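PDB 3IHT: S-adenosyl-L-methionine methyl transferase from Ruegeria pomeroyi DSS-3, which binds S-adenosylmethionine in a Rossmann-like fold and probably transfers its methyl group to an acceptor that remains to be identified. Local coordinates for residues Y45-G50 against V110-G115; E66-E71 against Q86-D91. One frame throughout, in Å; residues are numbered along the deposited sequence. Where two conformers were deposited one is given.

Contact 1: Y45-G50 against V110-G115; sequences YELGLG and VHADLG. With SAM (S-adenosylmethionine), chain C.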
loop_
_atom_site.group_PDB
_atom_site.type_symbol
_atom_site.label_atom_id
_atom_site.label_comp_id
_atom_site.label_asym_id
_atom_site.label_seq_id
_atom_site.Cartn_x
_atom_site.Cartn_y
_atom_site.Cartn_z
ATOM N N TYR A 45 -6.422 14.496 -14.820
ATOM C CA TYR A 45 -7.552 13.681 -14.383
ATOM C C TYR A 45 -7.030 12.529 -13.553
ATOM O O TYR A 45 -6.158 11.779 -14.004
ATOM C CB TYR A 45 -8.374 13.112 -15.564
ATOM C CG TYR A 45 -9.166 14.094 -16.421
ATOM C CD1 TYR A 45 -9.315 15.446 -16.058
ATOM C CD2 TYR A 45 -9.763 13.677 -17.611
ATOM C CE1 TYR A 45 -10.013 16.340 -16.839
ATOM C CE2 TYR A 45 -10.509 14.574 -18.392
ATOM C CZ TYR A 45 -10.632 15.908 -17.993
ATOM O OH TYR A 45 -11.331 16.821 -18.762
ATOM N N GLU A 46 -7.593 12.360 -12.362
ATOM C CA GLU A 46 -7.262 11.265 -11.447
ATOM C C GLU A 46 -8.455 10.327 -11.408
ATOM O O GLU A 46 -9.517 10.692 -10.891
ATOM C CB GLU A 46 -6.971 11.852 -10.051
ATOM C CG GLU A 46 -6.827 10.853 -8.905
ATOM C CD GLU A 46 -5.521 10.077 -8.923
ATOM O OE1 GLU A 46 -4.805 10.137 -9.951
ATOM O OE2 GLU A 46 -5.194 9.424 -7.909
ATOM N N LEU A 47 -8.303 9.131 -11.979
ATOM C CA LEU A 47 -9.409 8.189 -12.073
ATOM C C LEU A 47 -9.306 7.218 -10.911
ATOM O O LEU A 47 -8.414 6.329 -10.886
ATOM C CB LEU A 47 -9.396 7.444 -13.436
ATOM C CG LEU A 47 -9.347 8.359 -14.658
ATOM C CD1 LEU A 47 -9.443 7.542 -15.977
ATOM C CD2 LEU A 47 -10.455 9.409 -14.614
ATOM N N GLY A 48 -10.221 7.350 -9.956
ATOM C CA GLY A 48 -10.184 6.545 -8.741
ATOM C C GLY A 48 -9.485 7.281 -7.623
ATOM O O GLY A 48 -8.280 7.510 -7.667
ATOM N N LEU A 49 -10.216 7.654 -6.607
ATOM C CA LEU A 49 -9.622 8.370 -5.468
ATOM C C LEU A 49 -9.088 7.434 -4.402
ATOM O O LEU A 49 -7.955 7.553 -3.963
ATOM C CB LEU A 49 -10.687 9.311 -4.862
ATOM C CG LEU A 49 -10.224 10.127 -3.656
ATOM C CD1 LEU A 49 -8.989 11.032 -3.985
ATOM C CD2 LEU A 49 -11.415 10.945 -3.085
ATOM N N GLY A 50 -9.935 6.501 -3.959
ATOM C CA GLY A 50 -9.622 5.617 -2.846
ATOM C C GLY A 50 -9.192 6.343 -1.584
ATOM O O GLY A 50 -9.773 7.366 -1.215
ATOM N N VAL A 110 -3.758 11.946 -17.681
ATOM C CA VAL A 110 -4.821 11.107 -17.114
ATOM C C VAL A 110 -4.127 9.965 -16.388
ATOM O O VAL A 110 -3.303 9.242 -16.979
ATOM C CB VAL A 110 -5.833 10.578 -18.189
ATOM C CG1 VAL A 110 -6.907 9.635 -17.571
ATOM C CG2 VAL A 110 -6.475 11.768 -18.948
ATOM N N HIS A 111 -4.419 9.848 -15.086
ATOM C CA HIS A 111 -3.865 8.801 -14.236
ATOM C C HIS A 111 -4.970 7.870 -13.779
ATOM O O HIS A 111 -5.988 8.348 -13.247
ATOM C CB HIS A 111 -3.174 9.377 -12.988
ATOM C CG HIS A 111 -2.721 8.310 -12.040
ATOM N ND1 HIS A 111 -3.093 8.269 -10.709
ATOM C CD2 HIS A 111 -1.934 7.222 -12.244
ATOM C CE1 HIS A 111 -2.580 7.181 -10.152
ATOM N NE2 HIS A 111 -1.892 6.517 -11.069
ATOM N N ALA A 112 -4.797 6.564 -13.993
ATOM C CA ALA A 112 -5.755 5.573 -13.538
ATOM C C ALA A 112 -5.109 4.550 -12.622
ATOM O O ALA A 112 -4.093 3.936 -12.967
ATOM C CB ALA A 112 -6.453 4.878 -14.746
ATOM N N ASP A 113 -5.728 4.355 -11.459
ATOM C CA ASP A 113 -5.384 3.286 -10.535
ATOM C C ASP A 113 -6.734 2.729 -10.024
ATOM O O ASP A 113 -7.147 2.978 -8.900
ATOM C CB ASP A 113 -4.520 3.849 -9.382
ATOM C CG ASP A 113 -4.036 2.788 -8.409
ATOM O OD1 ASP A 113 -3.811 1.612 -8.825
ATOM O OD2 ASP A 113 -3.887 3.136 -7.175
ATOM N N LEU A 114 -7.456 2.089 -10.933
ATOM C CA LEU A 114 -8.840 1.683 -10.729
ATOM C C LEU A 114 -8.980 0.224 -10.281
ATOM O O LEU A 114 -10.102 -0.227 -9.964
ATOM C CB LEU A 114 -9.631 1.909 -12.027
ATOM C CG LEU A 114 -9.801 3.389 -12.416
ATOM C CD1 LEU A 114 -9.894 3.563 -13.984
ATOM C CD2 LEU A 114 -11.018 3.963 -11.696
ATOM N N GLY A 115 -7.865 -0.506 -10.237
ATOM C CA GLY A 115 -7.901 -1.927 -9.949
ATOM C C GLY A 115 -8.296 -2.282 -8.535
ATOM O O GLY A 115 -8.004 -1.534 -7.586
HETATM N N SAM C . -4.727 5.659 -6.397
HETATM C CA SAM C . -5.423 5.636 -5.065
HETATM C C SAM C . -4.454 6.004 -3.917
HETATM O O SAM C . -4.815 5.992 -2.715
HETATM O OXT SAM C . -3.247 6.216 -4.188
HETATM C CB SAM C . -6.150 4.300 -4.807
HETATM C CG SAM C . -7.394 4.051 -5.691
HETATM S SD SAM C . -8.304 2.499 -5.266
HETATM C CE SAM C . -7.015 1.302 -5.740
HETATM C "C5'" SAM C . -9.467 2.441 -6.698
HETATM C "C4'" SAM C . -10.575 3.484 -6.692
HETATM O "O4'" SAM C . -11.208 3.480 -7.989
HETATM C "C3'" SAM C . -11.681 3.232 -5.660
HETATM O "O3'" SAM C . -11.905 4.367 -4.823
HETATM C "C2'" SAM C . -12.907 2.863 -6.490
HETATM O "O2'" SAM C . -14.201 3.192 -5.947
HETATM C "C1'" SAM C . -12.615 3.604 -7.785
HETATM N N9 SAM C . -13.364 3.045 -8.941
HETATM C C8 SAM C . -13.260 1.765 -9.453
HETATM N N7 SAM C . -14.094 1.651 -10.518
HETATM C C5 SAM C . -14.738 2.831 -10.691
HETATM C C6 SAM C . -15.680 3.252 -11.630
HETATM N N6 SAM C . -16.162 2.415 -12.579
HETATM N N1 SAM C . -16.112 4.564 -11.551
HETATM C C2 SAM C . -15.677 5.444 -10.583
HETATM N N3 SAM C . -14.746 5.009 -9.637
HETATM C C4 SAM C . -14.283 3.729 -9.710
#
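L47 and V110 meet on one face of two neighbouring parallel strands in the middle of the Rossmann-like methyltransferase sheet, and this is the tightly packed side. L47 CD1 lies 3.7 Å from V110 CG1. L47 CB faces A112 CB, and L47 CB lies 4.0 Å from L114 CD1. With CG swung beside the backbone N (chi1 -53°), the leucine leans back along the strand over V110, whose other methyl, CG2, touches CB and CD2 of Y45. Helix 119-133 closes over this apolar patch through I133. Between the strands H111 N gives a nearly straight bond to Y45 O (2.8 Å), and L47 N answers to H111 O.

The other face is polar. E46 and H111 run side by side and point the same way. The glutamate chain bends at chi2 (74°), which brings E46 OE1 to H111 ND1 at 2.6 Å. The donor is ND1; OE1 lies in the imidazole plane and is met on its syn side, with carboxylate and ring 26° apart. T54 holds OE2, so both oxygens of this buried carboxylate are engaged.

Toward the strand ends the pairing slackens: D113 N reaches L47 O by a weak 3.4 Å bond, and the chains part around the cofactor. D113 OD2 takes a hydrogen bond from the SAM amino N at 2.8 Å, while S146 holds OD1. G48 CA passes 3.3 Å from SAM O4', where a side chain would collide. G50 and G115, partly exposed, lie at the cofactor: G50 N bonds SAM O3' weakly, and G115 O sits near SAM CE. The in-plane ND1-OE1 bond probably fixes the rotation of the H111 ring, and the D113 carboxylate probably favours a protonated SAM ammonium.

Contact 2: E66-E71 against Q86-D91; sequences EIYVFE and QLILGD. With SAM (S-adenosylmethionine), chain C.
Y68 and F70 each set CG beside the backbone N (chi1 -69° and -67°), laying their rings alongside the neighbouring strand, where Q86 and I88 meet them. Strands 67-71 and 87-89 run parallel at the edge of the Rossmann-like sheet, with V69 opposite L87 and F70 opposite I88. Q86 CG sits over one face of the Y68 ring, 4.2 Å from its centroid, a CH-pi contact in which the glutamine lends its aliphatic part. I88 does the same to F70: I88 CD1 stands over the F70 ring, 3.5 Å from F70 CZ, and I88 CG2 reaches F70 CD2 and CE2. I88 CD1 also touches Y68 CD2. An alanine in place of Y68 would probably leave Q86 CG without the ring face it rests on and I88 CD1 without its contact at Y68 CD2.

Backbone bonds run from V69 N to Q86 O and from I88 N to V69 O, both 2.8 Å; E71 N to I88 O is longer, and G90 N closes the run on E71 O. At the C-terminal end of the strands both chains turn to SAM. E71, the last residue of its strand, grips the ribose with both oxygens, E71 OE1 taking SAM O3' at 2.6 Å and OE2 taking O2'. D91, past the other strand and the N-cap of helix 92-103, holds the adenine: D91 OD1 accepts from SAM N6 at 3.1 Å.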
loop_
_atom_site.group_PDB
_atom_site.type_symbol
_atom_site.label_atom_id
_atom_site.label_comp_id
_atom_site.label_asym_id
_atom_site.label_seq_id
_atom_site.Cartn_x
_atom_site.Cartn_y
_atom_site.Cartn_z
ATOM N N GLU A 66 -5.180 22.337 -12.953
ATOM C CA GLU A 66 -6.240 21.834 -12.080
ATOM C C GLU A 66 -6.147 20.321 -12.046
ATOM O O GLU A 66 -5.672 19.712 -13.023
ATOM C CB GLU A 66 -7.638 22.242 -12.606
ATOM C CG GLU A 66 -7.828 23.731 -12.883
ATOM C CD GLU A 66 -9.303 24.164 -12.980
ATOM O OE1 GLU A 66 -10.010 23.740 -13.920
ATOM O OE2 GLU A 66 -9.741 24.971 -12.125
ATOM N N ILE A 67 -6.605 19.716 -10.955
ATOM C CA ILE A 67 -6.709 18.243 -10.874
ATOM C C ILE A 67 -8.195 17.914 -10.637
ATOM O O ILE A 67 -8.771 18.373 -9.647
ATOM C CB ILE A 67 -5.873 17.603 -9.766
ATOM C CG1 ILE A 67 -4.381 17.978 -9.871
ATOM C CG2 ILE A 67 -6.094 16.028 -9.773
ATOM C CD1 ILE A 67 -3.581 17.808 -8.544
ATOM N N TYR A 68 -8.829 17.190 -11.563
ATOM C CA TYR A 68 -10.183 16.664 -11.365
ATOM C C TYR A 68 -10.115 15.187 -10.986
ATOM O O TYR A 68 -9.333 14.394 -11.577
ATOM C CB TYR A 68 -11.047 16.827 -12.604
ATOM C CG TYR A 68 -11.409 18.234 -12.909
ATOM C CD1 TYR A 68 -10.515 19.047 -13.585
ATOM C CD2 TYR A 68 -12.615 18.789 -12.468
ATOM C CE1 TYR A 68 -10.832 20.374 -13.852
ATOM C CE2 TYR A 68 -12.914 20.124 -12.703
ATOM C CZ TYR A 68 -12.012 20.891 -13.405
ATOM O OH TYR A 68 -12.261 22.212 -13.689
ATOM N N VAL A 69 -10.922 14.826 -9.983
ATOM C CA VAL A 69 -10.966 13.494 -9.424
ATOM C C VAL A 69 -12.274 12.825 -9.786
ATOM O O VAL A 69 -13.342 13.379 -9.546
ATOM C CB VAL A 69 -10.780 13.544 -7.859
ATOM C CG1 VAL A 69 -10.944 12.172 -7.257
ATOM C CG2 VAL A 69 -9.434 14.102 -7.491
ATOM N N PHE A 70 -12.178 11.622 -10.372
ATOM C CA PHE A 70 -13.331 10.815 -10.791
ATOM C C PHE A 70 -13.476 9.679 -9.783
ATOM O O PHE A 70 -12.528 8.919 -9.545
ATOM C CB PHE A 70 -13.113 10.222 -12.182
ATOM C CG PHE A 70 -13.059 11.237 -13.296
ATOM C CD1 PHE A 70 -11.989 12.123 -13.408
ATOM C CD2 PHE A 70 -14.051 11.267 -14.253
ATOM C CE1 PHE A 70 -11.912 13.024 -14.446
ATOM C CE2 PHE A 70 -13.977 12.178 -15.311
ATOM C CZ PHE A 70 -12.924 13.037 -15.410
ATOM N N GLU A 71 -14.609 9.606 -9.115
ATOM C CA GLU A 71 -14.793 8.599 -8.066
ATOM C C GLU A 71 -16.292 8.330 -7.892
ATOM O O GLU A 71 -17.128 9.224 -8.055
ATOM C CB GLU A 71 -14.155 9.096 -6.736
ATOM C CG GLU A 71 -14.378 8.252 -5.541
ATOM C CD GLU A 71 -13.900 6.799 -5.735
ATOM O OE1 GLU A 71 -12.688 6.585 -5.904
ATOM O OE2 GLU A 71 -14.737 5.889 -5.711
ATOM N N GLN A 86 -13.979 20.152 -8.070
ATOM C CA GLN A 86 -13.043 19.305 -8.810
ATOM C C GLN A 86 -13.343 17.825 -8.679
ATOM O O GLN A 86 -12.557 16.992 -9.128
ATOM C CB GLN A 86 -11.612 19.618 -8.422
ATOM C CG GLN A 86 -11.038 20.824 -9.224
ATOM C CD GLN A 86 -11.543 22.092 -8.687
ATOM O OE1 GLN A 86 -11.418 22.342 -7.497
ATOM N NE2 GLN A 86 -12.153 22.907 -9.539
ATOM N N LEU A 87 -14.491 17.499 -8.091
ATOM C CA LEU A 87 -14.945 16.124 -8.004
ATOM C C LEU A 87 -15.965 15.857 -9.104
ATOM O O LEU A 87 -16.915 16.609 -9.266
ATOM C CB LEU A 87 -15.559 15.898 -6.641
ATOM C CG LEU A 87 -16.227 14.571 -6.393
ATOM C CD1 LEU A 87 -15.203 13.392 -6.500
ATOM C CD2 LEU A 87 -16.940 14.616 -5.014
ATOM N N ILE A 88 -15.737 14.783 -9.844
ATOM C CA ILE A 88 -16.659 14.280 -10.853
ATOM C C ILE A 88 -17.160 12.958 -10.335
ATOM O O ILE A 88 -16.498 11.897 -10.447
ATOM C CB ILE A 88 -15.964 14.183 -12.233
ATOM C CG1 ILE A 88 -15.564 15.589 -12.679
ATOM C CG2 ILE A 88 -16.951 13.541 -13.299
ATOM C CD1 ILE A 88 -14.629 15.686 -13.885
ATOM N N LEU A 89 -18.328 13.018 -9.727
ATOM C CA LEU A 89 -18.851 11.899 -8.969
ATOM C C LEU A 89 -19.711 10.989 -9.840
ATOM O O LEU A 89 -20.591 11.453 -10.578
ATOM C CB LEU A 89 -19.665 12.422 -7.774
ATOM C CG LEU A 89 -20.232 11.377 -6.816
ATOM C CD1 LEU A 89 -19.164 10.835 -5.920
ATOM C CD2 LEU A 89 -21.384 11.986 -5.987
ATOM N N GLY A 90 -19.457 9.698 -9.731
ATOM C CA GLY A 90 -20.245 8.690 -10.424
ATOM C C GLY A 90 -19.340 7.631 -11.038
ATOM O O GLY A 90 -18.137 7.570 -10.796
ATOM N N ASP A 91 -19.955 6.794 -11.824
ATOM C CA ASP A 91 -19.243 5.714 -12.476
ATOM C C ASP A 91 -18.591 6.277 -13.725
ATOM O O ASP A 91 -19.286 6.860 -14.559
ATOM C CB ASP A 91 -20.240 4.634 -12.854
ATOM C CG ASP A 91 -19.552 3.345 -13.272
ATOM O OD1 ASP A 91 -18.669 3.377 -14.149
ATOM O OD2 ASP A 91 -19.855 2.293 -12.670
HETATM N N SAM C . -4.727 5.659 -6.397
HETATM C CA SAM C . -5.423 5.636 -5.065
HETATM C C SAM C . -4.454 6.004 -3.917
HETATM O O SAM C . -4.815 5.992 -2.715
HETATM O OXT SAM C . -3.247 6.216 -4.188
HETATM C CB SAM C . -6.150 4.300 -4.807
HETATM C CG SAM C . -7.394 4.051 -5.691
HETATM S SD SAM C . -8.304 2.499 -5.266
HETATM C CE SAM C . -7.015 1.302 -5.740
HETATM C "C5'" SAM C . -9.467 2.441 -6.698
HETATM C "C4'" SAM C . -10.575 3.484 -6.692
HETATM O "O4'" SAM C . -11.208 3.480 -7.989
HETATM C "C3'" SAM C . -11.681 3.232 -5.660
HETATM O "O3'" SAM C . -11.905 4.367 -4.823
HETATM C "C2'" SAM C . -12.907 2.863 -6.490
HETATM O "O2'" SAM C . -14.201 3.192 -5.947
HETATM C "C1'" SAM C . -12.615 3.604 -7.785
HETATM N N9 SAM C . -13.364 3.045 -8.941
HETATM C C8 SAM C . -13.260 1.765 -9.453
HETATM N N7 SAM C . -14.094 1.651 -10.518
HETATM C C5 SAM C . -14.738 2.831 -10.691
HETATM C C6 SAM C . -15.680 3.252 -11.630
HETATM N N6 SAM C . -16.162 2.415 -12.579
HETATM N N1 SAM C . -16.112 4.564 -11.551
HETATM C C2 SAM C . -15.677 5.444 -10.583
HETATM N N3 SAM C . -14.746 5.009 -9.637
HETATM C C4 SAM C . -14.283 3.729 -9.710
#

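In the fold
Contact 1 lies in the core, whereas contact 2 is only partly buried at 87-89, one of the two edge strands of the chain. They belong to the parallel part of one mixed sheet, since strands 44-47 and 67-71 are neighbours: E46 N bonds Y68 O, and L47 packs against F70. Along the chain contact 2 is nested within the loop closed by contact 1. Aliphatic packing and a buried histidine-carboxylate pair mark the central contact; aliphatic groups over aromatic faces mark the outer one. Both end at SAM: contact 1 holds the amino group and lies against the ribose, contact 2 binds the ribose hydroxyls and the adenine amino group. E71 OE1 also accepts from L49 N.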